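Local coordinates for fasciclin I (Drosophila melanogaster, PDB 1O70), which mediates neural cell adhesion as a surface glycoprotein, probably GPI-anchored, seen here as its third and fourth FAS1 domains, at residues A[40-45]-A[79-84]; A[86-91]-A[137-142]; A[205-208]-A[214-217]. All blocks are in the same frame, centred on the assembly; numbering follows the deposited sequence.

Contact 1: residues A[40-45]-A[79-84]; sequences DDINSL and MHIIKD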
loop_
_atom_site.group_PDB
_atom_site.type_symbol
_atom_site.label_atom_id
_atom_site.label_comp_id
_atom_site.label_asym_id
_atom_site.label_seq_id
_atom_site.Cartn_x
_atom_site.Cartn_y
_atom_site.Cartn_z
ATOM N N ASP A 40 1.039 18.999 -18.198
ATOM C CA ASP A 40 1.917 18.705 -19.326
ATOM C C ASP A 40 2.088 17.211 -19.545
ATOM O O ASP A 40 2.014 16.727 -20.678
ATOM C CB ASP A 40 3.295 19.345 -19.128
ATOM C CG ASP A 40 3.266 20.856 -19.299
ATOM O OD1 ASP A 40 2.570 21.324 -20.240
ATOM O OD2 ASP A 40 3.943 21.558 -18.505
ATOM N N ASP A 41 2.335 16.487 -18.459
ATOM C CA ASP A 41 2.515 15.043 -18.538
ATOM C C ASP A 41 1.242 14.347 -19.003
ATOM O O ASP A 41 1.292 13.388 -19.782
ATOM C CB ASP A 41 2.952 14.495 -17.179
ATOM C CG ASP A 41 4.332 14.979 -16.778
ATOM O OD1 ASP A 41 5.245 14.952 -17.637
ATOM O OD2 ASP A 41 4.504 15.381 -15.610
ATOM N N ILE A 42 0.104 14.836 -18.523
ATOM C CA ILE A 42 -1.181 14.268 -18.893
ATOM C C ILE A 42 -1.393 14.370 -20.394
ATOM O O ILE A 42 -1.741 13.386 -21.048
ATOM C CB ILE A 42 -2.343 14.992 -18.176
ATOM C CG1 ILE A 42 -2.230 14.780 -16.663
ATOM C CG2 ILE A 42 -3.682 14.488 -18.708
ATOM C CD1 ILE A 42 -3.367 15.377 -15.858
ATOM N N ASN A 43 -1.177 15.563 -20.940
ATOM C CA ASN A 43 -1.359 15.776 -22.368
ATOM C C ASN A 43 -0.267 15.157 -23.234
ATOM O O ASN A 43 -0.403 15.109 -24.452
ATOM C CB ASN A 43 -1.483 17.273 -22.666
ATOM C CG ASN A 43 -2.782 17.854 -22.145
ATOM O OD1 ASN A 43 -3.819 17.180 -22.141
ATOM N ND2 ASN A 43 -2.743 19.111 -21.719
ATOM N N SER A 44 0.805 14.671 -22.620
ATOM C CA SER A 44 1.858 14.062 -23.415
ATOM C C SER A 44 1.693 12.547 -23.436
ATOM O O SER A 44 2.609 11.830 -23.822
ATOM C CB SER A 44 3.237 14.410 -22.863
ATOM O OG SER A 44 3.662 13.432 -21.933
ATOM N N LEU A 45 0.528 12.058 -23.021
ATOM C CA LEU A 45 0.279 10.620 -23.000
ATOM C C LEU A 45 -0.633 10.194 -24.142
ATOM O O LEU A 45 -1.615 10.871 -24.456
ATOM C CB LEU A 45 -0.348 10.204 -21.663
ATOM C CG LEU A 45 0.539 10.286 -20.415
ATOM C CD1 LEU A 45 -0.306 10.167 -19.161
ATOM C CD2 LEU A 45 1.591 9.191 -20.472
ATOM N N MET A 79 -0.172 10.225 -8.848
ATOM C CA MET A 79 -0.564 8.839 -8.650
ATOM C C MET A 79 -2.029 8.596 -9.004
ATOM O O MET A 79 -2.477 7.449 -9.055
ATOM C CB MET A 79 -0.264 8.371 -7.217
ATOM C CG MET A 79 -1.016 9.082 -6.131
ATOM S SD MET A 79 -0.702 8.361 -4.489
ATOM C CE MET A 79 0.983 8.945 -4.158
ATOM N N HIS A 80 -2.774 9.673 -9.260
ATOM C CA HIS A 80 -4.180 9.549 -9.652
ATOM C C HIS A 80 -4.250 9.483 -11.173
ATOM O O HIS A 80 -5.336 9.390 -11.739
ATOM C CB HIS A 80 -5.003 10.753 -9.196
ATOM C CG HIS A 80 -5.355 10.749 -7.740
ATOM N ND1 HIS A 80 -4.507 11.229 -6.765
ATOM C CD2 HIS A 80 -6.486 10.366 -7.099
ATOM C CE1 HIS A 80 -5.103 11.150 -5.588
ATOM N NE2 HIS A 80 -6.305 10.630 -5.762
ATOM N N ILE A 81 -3.089 9.529 -11.832
ATOM C CA ILE A 81 -3.026 9.506 -13.295
ATOM C C ILE A 81 -2.391 8.238 -13.886
ATOM O O ILE A 81 -1.163 8.089 -13.926
ATOM C CB ILE A 81 -2.248 10.730 -13.839
ATOM C CG1 ILE A 81 -2.822 12.025 -13.261
ATOM C CG2 ILE A 81 -2.340 10.775 -15.346
ATOM C CD1 ILE A 81 -1.946 13.241 -13.537
ATOM N N ILE A 82 -3.249 7.350 -14.375
ATOM C CA ILE A 82 -2.838 6.087 -14.972
ATOM C C ILE A 82 -2.393 6.203 -16.431
ATOM O O ILE A 82 -3.167 6.602 -17.301
ATOM C CB ILE A 82 -3.992 5.076 -14.897
ATOM C CG1 ILE A 82 -4.352 4.826 -13.429
ATOM C CG2 ILE A 82 -3.604 3.796 -15.613
ATOM C CD1 ILE A 82 -5.716 4.265 -13.218
ATOM N N LYS A 83 -1.150 5.820 -16.695
ATOM C CA LYS A 83 -0.615 5.883 -18.048
ATOM C C LYS A 83 -1.191 4.750 -18.902
ATOM O O LYS A 83 -0.456 3.881 -19.373
ATOM C CB LYS A 83 0.916 5.795 -17.997
ATOM C CG LYS A 83 1.555 6.987 -17.290
ATOM C CD LYS A 83 2.819 6.615 -16.533
ATOM C CE LYS A 83 3.936 6.182 -17.463
ATOM N NZ LYS A 83 5.129 5.695 -16.703
ATOM N N ASP A 84 -2.507 4.772 -19.110
ATOM C CA ASP A 84 -3.182 3.740 -19.893
ATOM C C ASP A 84 -4.685 4.022 -20.041
ATOM O O ASP A 84 -5.235 4.882 -19.355
ATOM C CB ASP A 84 -2.930 2.378 -19.223
ATOM C CG ASP A 84 -3.662 1.229 -19.902
ATOM O OD1 ASP A 84 -3.805 1.233 -21.144
ATOM O OD2 ASP A 84 -4.072 0.298 -19.179
#
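Neither face nor edge of any flat group is used where Ile42 and Leu45 meet Ile81 and Lys83: all the touching atoms are aliphatic carbons. The contact belongs to the mixed-sheet FAS1 fold of the third domain. In it the last turn of helix 37-43, with Leu45 just beyond, lies against the short strand 81-82 at one edge of the sheet. Ile42 carries one half. With CG1 swung to the side of its backbone N (chi1 -64°), its CG1-CD1 arm runs to Ile81, both carbons 3.5 Å from CD1 of Ile81, and the two side chains cross at about a right angle. Phe27 of helix 21-33 also packs on Ile81, and Ile31 of that helix on Ile42, so helix 21-33 joins the same apolar cluster; Ile82 points away from segment 40-45, and its side chain touches Thr49 and Leu51 of strand 48-53. Leu45 forms the outer half: its CD2 lies 3.9 Å and its CD1 4.1 Å from CG of Lys83. Only the root of the lysine takes part, for the chain kinks at chi2 and chi3, and its amine ends clear of Leu45. Lys83 is itself the centre of an inverse gamma turn, closed by Asp84 N to Ile82 O at 2.7 Å. Leu45 also links the two halves, if loosely, its CD1 lying 4.4 Å from Ile81 CG2.

Contact 2: residues A[86-91]-A[137-142]; sequences LNVDKI and QADVAQ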
loop_
_atom_site.group_PDB
_atom_site.type_symbol
_atom_site.label_atom_id
_atom_site.label_comp_id
_atom_site.label_asym_id
_atom_site.label_seq_id
_atom_site.Cartn_x
_atom_site.Cartn_y
_atom_site.Cartn_z
ATOM N N LEU A 86 -8.024 2.732 -19.234
ATOM C CA LEU A 86 -8.668 1.736 -18.391
ATOM C C LEU A 86 -10.101 1.986 -17.958
ATOM O O LEU A 86 -10.365 2.886 -17.158
ATOM C CB LEU A 86 -7.844 1.515 -17.120
ATOM C CG LEU A 86 -6.523 0.761 -17.188
ATOM C CD1 LEU A 86 -5.941 0.628 -15.777
ATOM C CD2 LEU A 86 -6.756 -0.615 -17.789
ATOM N N ASN A 87 -11.022 1.171 -18.465
ATOM C CA ASN A 87 -12.423 1.277 -18.066
ATOM C C ASN A 87 -12.746 0.032 -17.247
ATOM O O ASN A 87 -11.949 -0.907 -17.202
ATOM C CB ASN A 87 -13.337 1.364 -19.292
ATOM C CG ASN A 87 -13.192 0.169 -20.225
ATOM O OD1 ASN A 87 -13.887 0.066 -21.225
ATOM N ND2 ASN A 87 -12.278 -0.732 -19.901
ATOM N N VAL A 88 -13.914 0.017 -16.616
ATOM C CA VAL A 88 -14.309 -1.126 -15.802
ATOM C C VAL A 88 -14.039 -2.479 -16.461
ATOM O O VAL A 88 -13.434 -3.354 -15.841
ATOM C CB VAL A 88 -15.793 -1.064 -15.430
ATOM C CG1 VAL A 88 -16.183 -2.304 -14.659
ATOM C CG2 VAL A 88 -16.057 0.180 -14.602
ATOM N N ASP A 89 -14.473 -2.651 -17.707
ATOM C CA ASP A 89 -14.265 -3.916 -18.393
ATOM C C ASP A 89 -12.803 -4.318 -18.458
ATOM O O ASP A 89 -12.454 -5.454 -18.138
ATOM C CB ASP A 89 -14.840 -3.880 -19.819
ATOM C CG ASP A 89 -16.357 -3.827 -19.841
ATOM O OD1 ASP A 89 -16.993 -4.364 -18.898
ATOM O OD2 ASP A 89 -16.919 -3.262 -20.817
ATOM N N LYS A 90 -11.948 -3.390 -18.879
ATOM C CA LYS A 90 -10.523 -3.676 -18.993
ATOM C C LYS A 90 -9.928 -4.031 -17.618
ATOM O O LYS A 90 -9.092 -4.926 -17.515
ATOM C CB LYS A 90 -9.789 -2.476 -19.607
ATOM C CG LYS A 90 -8.320 -2.732 -19.937
ATOM C CD LYS A 90 -8.169 -3.753 -21.052
ATOM C CE LYS A 90 -6.722 -4.200 -21.233
ATOM N NZ LYS A 90 -6.625 -5.239 -22.313
ATOM N N ILE A 91 -10.376 -3.341 -16.570
ATOM C CA ILE A 91 -9.892 -3.604 -15.226
ATOM C C ILE A 91 -10.277 -5.027 -14.820
ATOM O O ILE A 91 -9.447 -5.771 -14.292
ATOM C CB ILE A 91 -10.472 -2.581 -14.209
ATOM C CG1 ILE A 91 -10.024 -1.169 -14.581
ATOM C CG2 ILE A 91 -9.976 -2.887 -12.802
ATOM C CD1 ILE A 91 -10.663 -0.088 -13.753
ATOM N N GLN A 137 -18.339 6.435 -9.407
ATOM C CA GLN A 137 -18.794 6.802 -10.744
ATOM C C GLN A 137 -17.706 6.360 -11.698
ATOM O O GLN A 137 -16.548 6.747 -11.557
ATOM C CB GLN A 137 -19.011 8.311 -10.837
ATOM C CG GLN A 137 -19.144 8.835 -12.258
ATOM C CD GLN A 137 -20.415 9.638 -12.476
ATOM O OE1 GLN A 137 -20.455 10.531 -13.329
ATOM N NE2 GLN A 137 -21.466 9.314 -11.719
ATOM N N ALA A 138 -18.080 5.556 -12.681
ATOM C CA ALA A 138 -17.088 5.034 -13.599
ATOM C C ALA A 138 -17.329 5.285 -15.077
ATOM O O ALA A 138 -18.334 5.865 -15.480
ATOM C CB ALA A 138 -16.938 3.527 -13.358
ATOM N N ASP A 139 -16.366 4.839 -15.874
ATOM C CA ASP A 139 -16.442 4.923 -17.322
ATOM C C ASP A 139 -16.862 6.273 -17.888
ATOM O O ASP A 139 -17.705 6.336 -18.777
ATOM C CB ASP A 139 -17.395 3.833 -17.832
ATOM C CG ASP A 139 -16.871 2.430 -17.571
ATOM O OD1 ASP A 139 -17.686 1.474 -17.627
ATOM O OD2 ASP A 139 -15.648 2.290 -17.321
ATOM N N VAL A 140 -16.297 7.354 -17.375
ATOM C CA VAL A 140 -16.618 8.664 -17.920
ATOM C C VAL A 140 -15.666 8.804 -19.117
ATOM O O VAL A 140 -14.444 8.917 -18.946
ATOM C CB VAL A 140 -16.370 9.793 -16.869
ATOM C CG1 VAL A 140 -16.540 11.168 -17.509
ATOM C CG2 VAL A 140 -17.345 9.642 -15.700
ATOM N N ALA A 141 -16.220 8.780 -20.327
ATOM C CA ALA A 141 -15.404 8.851 -21.541
ATOM C C ALA A 141 -14.494 10.059 -21.661
ATOM O O ALA A 141 -14.802 11.151 -21.175
ATOM C CB ALA A 141 -16.287 8.757 -22.772
ATOM N N GLN A 142 -13.354 9.834 -22.306
ATOM C CA GLN A 142 -12.360 10.877 -22.554
ATOM C C GLN A 142 -11.722 10.607 -23.912
ATOM O O GLN A 142 -11.874 9.529 -24.481
ATOM C CB GLN A 142 -11.278 10.897 -21.462
ATOM C CG GLN A 142 -11.796 11.261 -20.075
ATOM C CD GLN A 142 -12.142 12.743 -19.940
ATOM O OE1 GLN A 142 -11.256 13.586 -19.780
ATOM N NE2 GLN A 142 -13.434 13.064 -20.012
HETATM O O HOH W 1 -16.357 -0.618 -18.615
#
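Asn87 and Asp139 bring their CA atoms to 5.5 Å where the chain enters helix 88-94 beside strand 131-141, and Asp139 itself has a left-handed backbone conformation, unusual for a residue in a strand. From this position its carboxylate reaches the start of the helix. OD2 accepts the backbone N-H of Val88 through its syn lone pair, with N to OD2 at 2.9 Å and an N-H...O angle of 166°, so the bond is nearly straight. The other oxygen works through water 1, which donates to Asp139 OD1 at 2.7 Å and accepts from Asp89 N at 2.9 Å. Both oxygens thus serve consecutive amides of the first turn, one directly and one by water. Val88 turns CG2 to the side of its own backbone N (CG1 anti to it, chi1 177°), which sets that methyl 3.5 Å from Asp139 OD2. The same methyl meets CB of Ala138 at 3.7 Å, adding a small apolar touch. His148 of strand 145-150 packs on Ala138 and Asp139, and its NE2 bonds to Leu86 O, a second tie between this sheet and the residues leading into the helix. A negative carboxylate here would probably be favoured by the helix dipole. The arrangement is that of a helix N-terminus, with Asn87 at the N-cap position, received by a strand aspartate at the surface of the FAS1 domain.

Contact 3: residues A[205-208]-A[214-217]; sequences QKTE and AHKK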
loop_
_atom_site.group_PDB
_atom_site.type_symbol
_atom_site.label_atom_id
_atom_site.label_comp_id
_atom_site.label_asym_id
_atom_site.label_seq_id
_atom_site.Cartn_x
_atom_site.Cartn_y
_atom_site.Cartn_z
ATOM N N GLN A 205 0.066 -18.629 3.230
ATOM C CA GLN A 205 -0.420 -19.871 2.616
ATOM C C GLN A 205 0.776 -20.702 2.192
ATOM O O GLN A 205 0.775 -21.921 2.319
ATOM C CB GLN A 205 -1.321 -19.567 1.410
ATOM C CG GLN A 205 -2.606 -18.841 1.782
ATOM C CD GLN A 205 -3.300 -18.191 0.591
ATOM O OE1 GLN A 205 -4.101 -17.268 0.753
ATOM N NE2 GLN A 205 -2.994 -18.667 -0.611
ATOM N N LYS A 206 1.806 -20.030 1.693
ATOM C CA LYS A 206 3.009 -20.733 1.284
ATOM C C LYS A 206 3.668 -21.359 2.511
ATOM O O LYS A 206 4.174 -22.485 2.447
ATOM C CB LYS A 206 3.975 -19.776 0.615
ATOM C CG LYS A 206 3.536 -19.371 -0.773
ATOM C CD LYS A 206 4.500 -18.359 -1.352
ATOM C CE LYS A 206 4.108 -17.964 -2.765
ATOM N NZ LYS A 206 5.036 -16.922 -3.316
ATOM N N THR A 207 3.644 -20.632 3.626
ATOM C CA THR A 207 4.222 -21.110 4.870
ATOM C C THR A 207 3.449 -22.335 5.359
ATOM O O THR A 207 4.014 -23.223 6.006
ATOM C CB THR A 207 4.178 -20.013 5.937
ATOM O OG1 THR A 207 4.973 -18.908 5.501
ATOM C CG2 THR A 207 4.701 -20.526 7.264
ATOM N N GLU A 208 2.156 -22.383 5.047
ATOM C CA GLU A 208 1.333 -23.519 5.443
ATOM C C GLU A 208 1.815 -24.776 4.720
ATOM O O GLU A 208 1.799 -25.867 5.289
ATOM C CB GLU A 208 -0.142 -23.259 5.111
ATOM C CG GLU A 208 -1.130 -24.156 5.866
ATOM C CD GLU A 208 -1.264 -25.549 5.265
ATOM O OE1 GLU A 208 -1.759 -26.465 5.969
ATOM O OE2 GLU A 208 -0.894 -25.731 4.081
ATOM N N ALA A 214 3.547 -25.959 12.133
ATOM C CA ALA A 214 3.941 -24.688 12.725
ATOM C C ALA A 214 2.958 -23.608 12.278
ATOM O O ALA A 214 2.704 -22.648 13.004
ATOM C CB ALA A 214 5.354 -24.314 12.301
ATOM N N HIS A 215 2.407 -23.765 11.080
ATOM C CA HIS A 215 1.461 -22.791 10.578
ATOM C C HIS A 215 0.168 -22.873 11.376
ATOM O O HIS A 215 -0.430 -21.845 11.701
ATOM C CB HIS A 215 1.196 -23.024 9.093
ATOM C CG HIS A 215 0.157 -22.116 8.521
ATOM N ND1 HIS A 215 -1.192 -22.360 8.648
ATOM C CD2 HIS A 215 0.265 -20.954 7.835
ATOM C CE1 HIS A 215 -1.872 -21.388 8.065
ATOM N NE2 HIS A 215 -1.011 -20.523 7.563
ATOM N N LYS A 216 -0.260 -24.087 11.705
ATOM C CA LYS A 216 -1.480 -24.257 12.484
ATOM C C LYS A 216 -1.291 -23.647 13.870
ATOM O O LYS A 216 -2.237 -23.107 14.440
ATOM C CB LYS A 216 -1.837 -25.735 12.630
ATOM C CG LYS A 216 -3.095 -25.964 13.446
ATOM C CD LYS A 216 -3.213 -27.403 13.925
ATOM C CE LYS A 216 -4.411 -27.575 14.857
ATOM N NZ LYS A 216 -4.460 -28.949 15.437
ATOM N N LYS A 217 -0.069 -23.731 14.396
ATOM C CA LYS A 217 0.243 -23.192 15.717
ATOM C C LYS A 217 0.210 -21.665 15.764
ATOM O O LYS A 217 -0.262 -21.080 16.743
ATOM C CB LYS A 217 1.629 -23.661 16.193
ATOM C CG LYS A 217 1.736 -25.110 16.689
ATOM C CD LYS A 217 3.144 -25.350 17.273
ATOM C CE LYS A 217 3.338 -26.758 17.837
ATOM N NZ LYS A 217 3.141 -27.825 16.809
#
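Thr207 and Glu208, in the second half of segment 205-208, both meet His215, joining the neighbouring helices 201-210 and 212-218 of the fourth FAS1 domain. Gln205 and Lys206 come first and point away from the other helix; Gln205 O helps to form this turn through a weak bond from Glu208 N. Next, Thr207 presents CB to the imidazole at 4.4 Å from His215 CD2, a loose approach. Its OG1 is bonded to Gly203 O in its own helix, and its side chain also touches Tyr305 and Pro306, so the residue meets a loop near the chain's end as well as the ring. Glu208 makes the main contact. Its CG, placed anti to the backbone N (chi1 -161°), stands over one face of the ring, 3.5 Å from the His215 centroid and 21° off the normal, a CH-pi contact displaced toward the rim: ND1 is the ring atom nearest to CG, at 3.3 Å. The chain then bends at chi2 and takes the carboxylate off, its plane 81° from that of the imidazole. An alanine in place of His215 would probably leave Glu208 CG without its aromatic platform and open a gap between the two helices. The ring of Phe219 also meets His215, and a sulfate, probably from the crystallisation liquor, lies about 4 Å from the His215 side chain. With Glu208 OE1 still 4.9 Å from His215 ND1, the glutamate meets the ring through its methylene carbons, and its charge, at that distance, might slightly favour a protonated imidazole.

The three contacts come in series along the chain, two in the third FAS1 domain and one in the fourth. Contacts 1 and 2 have centres 15 Å apart and follow directly on one another: strand 81-82, used by contact 1, leads into helix 88-94, used by contact 2. Both reach the same mixed sheet, contact 1 at one of its edge strands and contact 2 at strand 131-141, so the run from strand 81-82 to helix 88-94 meets helix 37-43 first and strand 131-141 next. Contact 3 joins two helices of the other domain, its centre 42 Å from that of contact 1 and 39 Å from that of contact 2. It touches neither of the others, so each of these contacts lies within a single FAS1 domain of the pair.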